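Local coordinates for SorB (Sorangium cellulosum, PDB 6B2V), which serves as the pyran synthase domain of module nine in the trans-acyltransferase assembly line that makes the polyketide antibiotic sorangicin, at residues S112-E117 with L130-P135; P139-A144 with N278-F283; G168-Y173 with W230-T235. All blocks are in the same frame, centred on the assembly; numbering follows the deposited sequence.

Overall arrangement
The three contacts lie in one chain that carries two hotdog folds. Interaction 1 pairs neighbouring strands of the N-terminal fold through backbone hydrogen bonds, with one side-chain face that passes from buried to partly exposed. Interaction 2, about 19 Å away between centres, is the most exposed of the three, held by side-chain-to-backbone and water-mediated bonds that tie the loop after strand 123-132 to strand 279-289. Interaction 3 is a buried, apolar contact in the C-terminal fold, about 27 Å from interaction 1 between centres and on the opposite side of the chain's centre. Interactions 2 and 3 use neighbouring strands, 279-289 and 232-241, but do not touch.

Interaction 1 (S112-E117 with L130-P135); sequences SGRAYE and LVFDEP
Phe132 lies flat over Gly113 where strands 113-120 and 123-132 run antiparallel, and this is the tightly packed part of the contact. Gly113 CA stands 3.5 Å from the centroid of the Phe132 ring, a CH-pi contact only 5° off the ring normal. With no side chain on the glycine, the ring can settle directly on the backbone of the facing strand. Three backbone bonds tie this end together: Phe132 N to Ser112 O, Arg114 N to Leu130 O, and Leu130 N to Arg114 O, the last the shortest at 2.7 Å. The Ser112 carbonyl also receives a CA-H...O contact from Val131, so one oxygen holds two successive residues of the other strand.

One face of the hairpin changes along its length from buried, at Leu130 and Tyr116, to partly exposed, at Arg114 and Phe132. In the buried part Tyr116 CD2 rests 3.9 Å from Leu130 CG, the two side chains crossing at about a right angle. Helix 64-77 covers the pair, with Leu68 and Ala71 against the tyrosine and Ala75 against the leucine.

The looser, partly exposed side is the Arg114 guanidinium. Its chain bends at the second torsion (chi2 -77°), which turns the group back beside the phenylalanine. Phe132 CZ lies over one face of the guanidinium, toward its rim, 3.6 Å from Arg114 NH1, but the two planes stand 58° apart and are not stacked. The same NH1 donates a bent bond to Gly113 O at 3.0 Å, from above the carbonyl plane; Asp109 adds a long, weak ion pair. The contact belongs to the antiparallel hairpin 113-120/123-132, whose buried residues pack on helix 64-77, the sheet-against-helix packing of a hotdog fold, here the N-terminal one.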
# COMPACT_ATOMS: atom_id res chain seq x y z
N SER A 112 -20.09 3.56 3.49
CA SER A 112 -19.25 3.64 2.32
C SER A 112 -19.38 2.45 1.38
O SER A 112 -18.99 2.53 0.24
CB SER A 112 -17.81 3.75 2.74
OG SER A 112 -17.53 5.03 3.20
N GLY A 113 -19.73 1.32 1.94
CA GLY A 113 -19.76 0.09 1.21
C GLY A 113 -19.62 -1.04 2.21
O GLY A 113 -20.57 -1.66 2.59
N ARG A 114 -18.39 -1.38 2.55
CA ARG A 114 -18.14 -2.40 3.53
C ARG A 114 -17.00 -2.09 4.44
O ARG A 114 -16.04 -1.53 4.04
CB ARG A 114 -17.74 -3.72 2.90
CG ARG A 114 -18.73 -4.37 1.99
CD ARG A 114 -19.83 -5.04 2.78
NE ARG A 114 -20.73 -5.73 1.88
CZ ARG A 114 -21.82 -5.19 1.34
NH1 ARG A 114 -22.20 -3.98 1.62
NH2 ARG A 114 -22.55 -5.90 0.55
N ALA A 115 -17.16 -2.43 5.69
CA ALA A 115 -16.04 -2.39 6.59
C ALA A 115 -15.30 -3.73 6.46
O ALA A 115 -15.89 -4.72 6.22
CB ALA A 115 -16.49 -2.17 8.02
N TYR A 116 -13.99 -3.72 6.60
CA TYR A 116 -13.25 -4.94 6.60
C TYR A 116 -12.34 -5.03 7.84
O TYR A 116 -11.96 -4.06 8.35
CB TYR A 116 -12.37 -5.09 5.33
CG TYR A 116 -11.18 -4.18 5.20
CD1 TYR A 116 -9.98 -4.51 5.76
CD2 TYR A 116 -11.25 -3.03 4.50
CE1 TYR A 116 -8.88 -3.70 5.64
CE2 TYR A 116 -10.18 -2.20 4.37
CZ TYR A 116 -9.00 -2.54 4.93
OH TYR A 116 -7.96 -1.67 4.79
N GLU A 117 -12.13 -6.25 8.29
CA GLU A 117 -11.19 -6.53 9.34
C GLU A 117 -10.42 -7.76 8.94
O GLU A 117 -11.00 -8.75 8.64
CB GLU A 117 -11.89 -6.79 10.66
CG GLU A 117 -10.95 -7.03 11.82
CD GLU A 117 -11.67 -7.52 13.08
OE1 GLU A 117 -11.96 -8.70 13.21
OE2 GLU A 117 -11.94 -6.66 13.89
N LEU A 130 -14.08 -0.29 2.67
CA LEU A 130 -14.08 -0.44 1.24
C LEU A 130 -15.20 0.44 0.68
O LEU A 130 -16.31 0.29 1.07
CB LEU A 130 -14.30 -1.89 0.87
CG LEU A 130 -13.16 -2.85 1.12
CD1 LEU A 130 -13.65 -4.19 1.53
CD2 LEU A 130 -12.28 -3.04 -0.09
N VAL A 131 -14.84 1.35 -0.21
CA VAL A 131 -15.76 2.29 -0.79
C VAL A 131 -16.22 1.80 -2.15
O VAL A 131 -15.43 1.55 -3.01
CB VAL A 131 -15.06 3.62 -1.00
CG1 VAL A 131 -16.00 4.65 -1.58
CG2 VAL A 131 -14.42 4.11 0.29
N PHE A 132 -17.52 1.67 -2.27
CA PHE A 132 -18.15 1.19 -3.44
C PHE A 132 -18.18 2.24 -4.51
O PHE A 132 -18.09 3.38 -4.27
CB PHE A 132 -19.59 0.81 -3.12
CG PHE A 132 -19.77 -0.53 -2.44
CD1 PHE A 132 -18.72 -1.28 -2.06
CD2 PHE A 132 -21.02 -0.99 -2.15
CE1 PHE A 132 -18.90 -2.48 -1.43
CE2 PHE A 132 -21.23 -2.19 -1.55
CZ PHE A 132 -20.16 -2.94 -1.19
N ASP A 133 -18.34 1.79 -5.72
CA ASP A 133 -18.50 2.65 -6.85
C ASP A 133 -19.86 3.38 -6.79
O ASP A 133 -19.99 4.38 -7.40
CB ASP A 133 -18.36 1.89 -8.16
CG ASP A 133 -16.96 1.68 -8.55
OD1 ASP A 133 -16.15 2.56 -8.45
OD2 ASP A 133 -16.65 0.61 -9.00
N GLU A 134 -20.84 2.81 -6.12
CA GLU A 134 -22.20 3.38 -5.99
C GLU A 134 -22.63 3.57 -4.54
O GLU A 134 -22.47 2.68 -3.75
CB GLU A 134 -23.27 2.57 -6.69
CG GLU A 134 -23.18 2.54 -8.18
CD GLU A 134 -23.27 3.89 -8.85
OE1 GLU A 134 -23.78 4.81 -8.29
OE2 GLU A 134 -22.84 4.01 -9.97
N PRO A 135 -23.14 4.72 -4.18
CA PRO A 135 -23.17 5.94 -4.97
C PRO A 135 -21.77 6.52 -5.13
O PRO A 135 -20.91 6.19 -4.38
CB PRO A 135 -24.02 6.86 -4.13
CG PRO A 135 -23.73 6.44 -2.75
CD PRO A 135 -23.59 4.96 -2.80

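Interaction 2 (P139-A144 with N278-F283); sequences PARPPA and NCLMAF
The guanidinium of Arg141 has Asn278 CB over one face, 3.8 Å above the plane and toward the rim. The Asn278 amide plane is only 17° from that of the guanidinium, although the two side chains cross at a slant; Leu280 CD2 approaches obliquely. The side bearing NE and NH2 grips a single backbone oxygen: Arg141 NE lies 2.8 Å from Cys279 O, and Arg141 NH2 lies 2.9 Å from Cys279 O. Both bonds are clearly bent, as one oxygen shared by two N-H groups requires. NE sits on a lone pair in the carbonyl plane, whereas NH2 comes from above it, and the oxygen is tilted 20° out of the guanidinium plane. The chain is extended through its first two torsions (chi1 -169°) and bends at the third, bringing NE and NH2 to the oxygen.

Beside this clamp, Pro142 CG packs 3.9 Å from Cys279 SG. A water bridges the backbones, donating to Pro142 O and accepting from Cys279 N, each at 2.8 Å. Beyond Cys279, Leu280 and Met281 both face Leu272 in a classic beta bulge. This proline-rich linker, between the two hotdog regions, is tied down on the C-terminal one, as in a double-hotdog fold.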
# COMPACT_ATOMS: atom_id res chain seq x y z
N PRO A 139 -13.15 10.83 -5.36
CA PRO A 139 -12.82 12.18 -5.81
C PRO A 139 -12.38 12.10 -7.25
O PRO A 139 -11.84 11.12 -7.69
CB PRO A 139 -11.60 12.56 -4.97
CG PRO A 139 -11.52 11.58 -3.89
CD PRO A 139 -12.32 10.39 -4.24
N ALA A 140 -12.52 13.19 -7.97
CA ALA A 140 -12.14 13.22 -9.34
C ALA A 140 -10.66 12.95 -9.41
O ALA A 140 -9.92 13.36 -8.59
CB ALA A 140 -12.44 14.57 -9.96
N ARG A 141 -10.29 12.26 -10.46
CA ARG A 141 -8.93 11.91 -10.71
C ARG A 141 -8.21 13.23 -10.76
O ARG A 141 -8.59 14.11 -11.42
CB ARG A 141 -8.86 11.23 -12.08
CG ARG A 141 -7.54 10.58 -12.40
CD ARG A 141 -7.44 9.98 -13.78
NE ARG A 141 -6.59 8.84 -13.85
CZ ARG A 141 -6.22 8.26 -14.97
NH1 ARG A 141 -6.61 8.75 -16.13
NH2 ARG A 141 -5.47 7.19 -14.94
N PRO A 142 -7.05 13.28 -10.17
CA PRO A 142 -6.24 14.47 -10.19
C PRO A 142 -5.82 14.73 -11.60
O PRO A 142 -5.71 13.88 -12.43
CB PRO A 142 -4.99 14.06 -9.40
CG PRO A 142 -5.39 12.94 -8.58
CD PRO A 142 -6.57 12.29 -9.22
N PRO A 143 -5.45 15.96 -11.82
CA PRO A 143 -4.93 16.35 -13.11
C PRO A 143 -3.57 15.66 -13.35
O PRO A 143 -2.95 15.25 -12.46
CB PRO A 143 -4.67 17.84 -12.99
CG PRO A 143 -5.38 18.25 -11.80
CD PRO A 143 -5.54 17.09 -10.90
N ALA A 144 -3.17 15.60 -14.59
CA ALA A 144 -1.90 14.96 -14.88
C ALA A 144 -0.76 15.71 -14.21
O ALA A 144 -0.76 16.86 -14.19
CB ALA A 144 -1.65 14.89 -16.37
N ASN A 278 -0.43 10.70 -15.65
CA ASN A 278 -1.78 10.36 -15.25
C ASN A 278 -1.79 9.57 -13.94
O ASN A 278 -1.05 8.67 -13.77
CB ASN A 278 -2.53 9.53 -16.29
CG ASN A 278 -2.62 10.15 -17.68
OD1 ASN A 278 -2.99 11.21 -17.86
ND2 ASN A 278 -2.31 9.36 -18.65
N CYS A 279 -2.72 9.89 -13.06
CA CYS A 279 -2.82 9.22 -11.78
C CYS A 279 -3.44 7.83 -11.87
O CYS A 279 -4.54 7.68 -12.26
CB CYS A 279 -3.69 10.07 -10.87
SG CYS A 279 -3.74 9.49 -9.16
N LEU A 280 -2.66 6.82 -11.46
CA LEU A 280 -3.09 5.43 -11.47
C LEU A 280 -3.63 5.09 -10.10
O LEU A 280 -4.64 4.49 -9.97
CB LEU A 280 -1.93 4.49 -11.89
CG LEU A 280 -1.15 4.99 -13.10
CD1 LEU A 280 -0.12 3.95 -13.41
CD2 LEU A 280 -2.06 5.19 -14.31
N MET A 281 -2.91 5.50 -9.09
CA MET A 281 -3.37 5.33 -7.72
C MET A 281 -2.95 6.50 -6.88
O MET A 281 -1.90 6.96 -7.02
CB MET A 281 -2.82 4.09 -7.05
CG MET A 281 -3.27 2.81 -7.66
SD MET A 281 -2.71 1.40 -6.71
CE MET A 281 -0.97 1.74 -6.74
N ALA A 282 -3.86 6.91 -6.01
CA ALA A 282 -3.64 8.01 -5.10
C ALA A 282 -3.78 7.55 -3.65
O ALA A 282 -4.82 7.10 -3.24
CB ALA A 282 -4.60 9.14 -5.35
N PHE A 283 -2.69 7.72 -2.91
CA PHE A 283 -2.66 7.45 -1.47
C PHE A 283 -2.74 8.81 -0.76
O PHE A 283 -1.95 9.62 -0.95
CB PHE A 283 -1.38 6.74 -1.04
CG PHE A 283 -1.28 5.30 -1.44
CD1 PHE A 283 -0.76 4.93 -2.65
CD2 PHE A 283 -1.64 4.31 -0.57
CE1 PHE A 283 -0.66 3.63 -3.00
CE2 PHE A 283 -1.51 3.02 -0.92
CZ PHE A 283 -1.03 2.67 -2.13
O HOH W 1 -4.38 11.99 -13.93

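Interaction 3 (G168-Y173 with W230-T235); sequences GMPASY and WRFPYT
In the C-terminal hotdog fold, the loop after helix 160-166 packs on the aromatic residues that lead into strand 232-241. Trp230 offers one indole face, and Met169 and Pro170 cover it in succession. Met169 CB sits 3.8 Å from the centroid of the Trp230 six-membered ring and 1° off its normal, a CH-pi contact centred on the face. From there the methionine runs alongside the indole in the same direction: CG anti to the backbone N (chi1 172°) keeps the chain over the benzene part, and Met169 CG touches Trp230 CZ2 at 3.9 Å. The sulfur has already slid off centre, with Met169 SD 4.9 Å from that six-membered centroid and 35° off the normal, an oblique Met-aromatic contact.

Pro170 takes the pyrrole end of the same face, where its CD lies 3.5 Å from Trp230 CD1. The next ring atom, Pro170 CG, meets Phe232 CE2 at 3.8 Å, so the proline spans both aromatics. These two also meet each other: Phe232 CE2 is at the indole edge, in its plane, while Trp230 CD1 stands 3.7 Å above the Phe232 ring, toward its rim.

Helix 207-225 also packs here, Val215 against Met169 and Ile218 against Trp230. Pro170 also touches His58, which carries the contact to the N-terminal fold. Contact between the segments is by apolar and aromatic packing, the kind of hydrophobic layer found around the long central helix of a hotdog fold.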
# COMPACT_ATOMS: atom_id res chain seq x y z
N GLY A 168 16.71 -0.30 7.27
CA GLY A 168 15.93 -1.43 7.68
C GLY A 168 14.69 -1.83 6.92
O GLY A 168 13.92 -2.57 7.42
N MET A 169 14.56 -1.38 5.70
CA MET A 169 13.39 -1.72 4.90
C MET A 169 13.31 -3.22 4.74
O MET A 169 14.26 -3.84 4.35
CB MET A 169 13.56 -1.04 3.54
CG MET A 169 12.58 -1.39 2.47
SD MET A 169 12.92 -0.60 0.89
CE MET A 169 14.49 -1.32 0.39
N PRO A 170 12.15 -3.79 5.02
CA PRO A 170 11.97 -5.23 4.85
C PRO A 170 12.00 -5.70 3.40
O PRO A 170 12.39 -6.76 3.12
CB PRO A 170 10.61 -5.49 5.49
CG PRO A 170 10.37 -4.34 6.33
CD PRO A 170 11.06 -3.18 5.75
N ALA A 171 11.55 -4.85 2.50
CA ALA A 171 11.49 -5.20 1.09
C ALA A 171 12.85 -5.44 0.42
O ALA A 171 13.77 -4.74 0.65
CB ALA A 171 10.76 -4.13 0.33
N SER A 172 12.88 -6.38 -0.49
CA SER A 172 14.06 -6.63 -1.25
C SER A 172 14.10 -5.54 -2.33
O SER A 172 13.27 -5.51 -3.17
CB SER A 172 13.96 -7.99 -1.92
OG SER A 172 14.04 -9.02 -0.98
N TYR A 173 15.14 -4.75 -2.36
CA TYR A 173 15.23 -3.65 -3.30
C TYR A 173 15.15 -4.09 -4.75
O TYR A 173 14.52 -3.50 -5.56
CB TYR A 173 16.51 -2.84 -3.09
CG TYR A 173 16.56 -1.62 -3.96
CD1 TYR A 173 15.92 -0.47 -3.59
CD2 TYR A 173 17.21 -1.64 -5.16
CE1 TYR A 173 15.94 0.63 -4.39
CE2 TYR A 173 17.23 -0.52 -5.97
CZ TYR A 173 16.59 0.60 -5.57
OH TYR A 173 16.62 1.69 -6.36
N TRP A 230 13.32 2.28 10.15
CA TRP A 230 12.20 2.12 9.20
C TRP A 230 10.86 2.35 9.84
O TRP A 230 10.67 2.06 11.00
CB TRP A 230 12.21 0.73 8.57
CG TRP A 230 11.37 0.63 7.33
CD1 TRP A 230 10.25 -0.06 7.15
CD2 TRP A 230 11.59 1.34 6.13
NE1 TRP A 230 9.75 0.15 5.91
CE2 TRP A 230 10.56 1.01 5.26
CE3 TRP A 230 12.56 2.22 5.71
CZ2 TRP A 230 10.51 1.52 4.00
CZ3 TRP A 230 12.50 2.71 4.46
CH2 TRP A 230 11.48 2.36 3.62
N ARG A 231 9.95 2.90 9.05
CA ARG A 231 8.63 3.13 9.51
C ARG A 231 7.64 2.32 8.66
O ARG A 231 7.85 2.10 7.53
CB ARG A 231 8.32 4.63 9.49
CG ARG A 231 9.16 5.44 10.49
CD ARG A 231 8.95 6.93 10.44
NE ARG A 231 9.63 7.60 11.53
CZ ARG A 231 9.50 8.86 11.82
NH1 ARG A 231 8.73 9.64 11.12
NH2 ARG A 231 10.13 9.35 12.85
N PHE A 232 6.60 1.86 9.32
CA PHE A 232 5.56 1.06 8.72
C PHE A 232 4.23 1.77 8.69
O PHE A 232 3.94 2.51 9.56
CB PHE A 232 5.41 -0.24 9.50
CG PHE A 232 6.66 -1.00 9.62
CD1 PHE A 232 7.55 -0.69 10.58
CD2 PHE A 232 6.93 -1.98 8.75
CE1 PHE A 232 8.72 -1.38 10.70
CE2 PHE A 232 8.10 -2.68 8.84
CZ PHE A 232 8.99 -2.37 9.83
N PRO A 233 3.43 1.47 7.69
CA PRO A 233 2.14 2.13 7.61
C PRO A 233 1.28 1.88 8.89
O PRO A 233 1.23 0.82 9.32
CB PRO A 233 1.49 1.45 6.38
CG PRO A 233 2.67 1.14 5.55
CD PRO A 233 3.78 0.78 6.45
N TYR A 234 0.73 2.93 9.44
CA TYR A 234 -0.13 2.88 10.62
C TYR A 234 -1.57 3.27 10.25
O TYR A 234 -2.48 2.56 10.50
CB TYR A 234 0.46 3.80 11.71
CG TYR A 234 -0.47 4.19 12.82
CD1 TYR A 234 -1.20 3.23 13.46
CD2 TYR A 234 -0.61 5.47 13.20
CE1 TYR A 234 -2.06 3.56 14.46
CE2 TYR A 234 -1.48 5.82 14.22
CZ TYR A 234 -2.20 4.82 14.84
OH TYR A 234 -3.08 5.09 15.82
N THR A 235 -1.73 4.42 9.65
CA THR A 235 -3.03 4.87 9.20
C THR A 235 -2.97 5.46 7.80
O THR A 235 -1.97 5.98 7.44
CB THR A 235 -3.67 5.92 10.11
OG1 THR A 235 -2.84 7.04 10.24
CG2 THR A 235 -3.93 5.38 11.45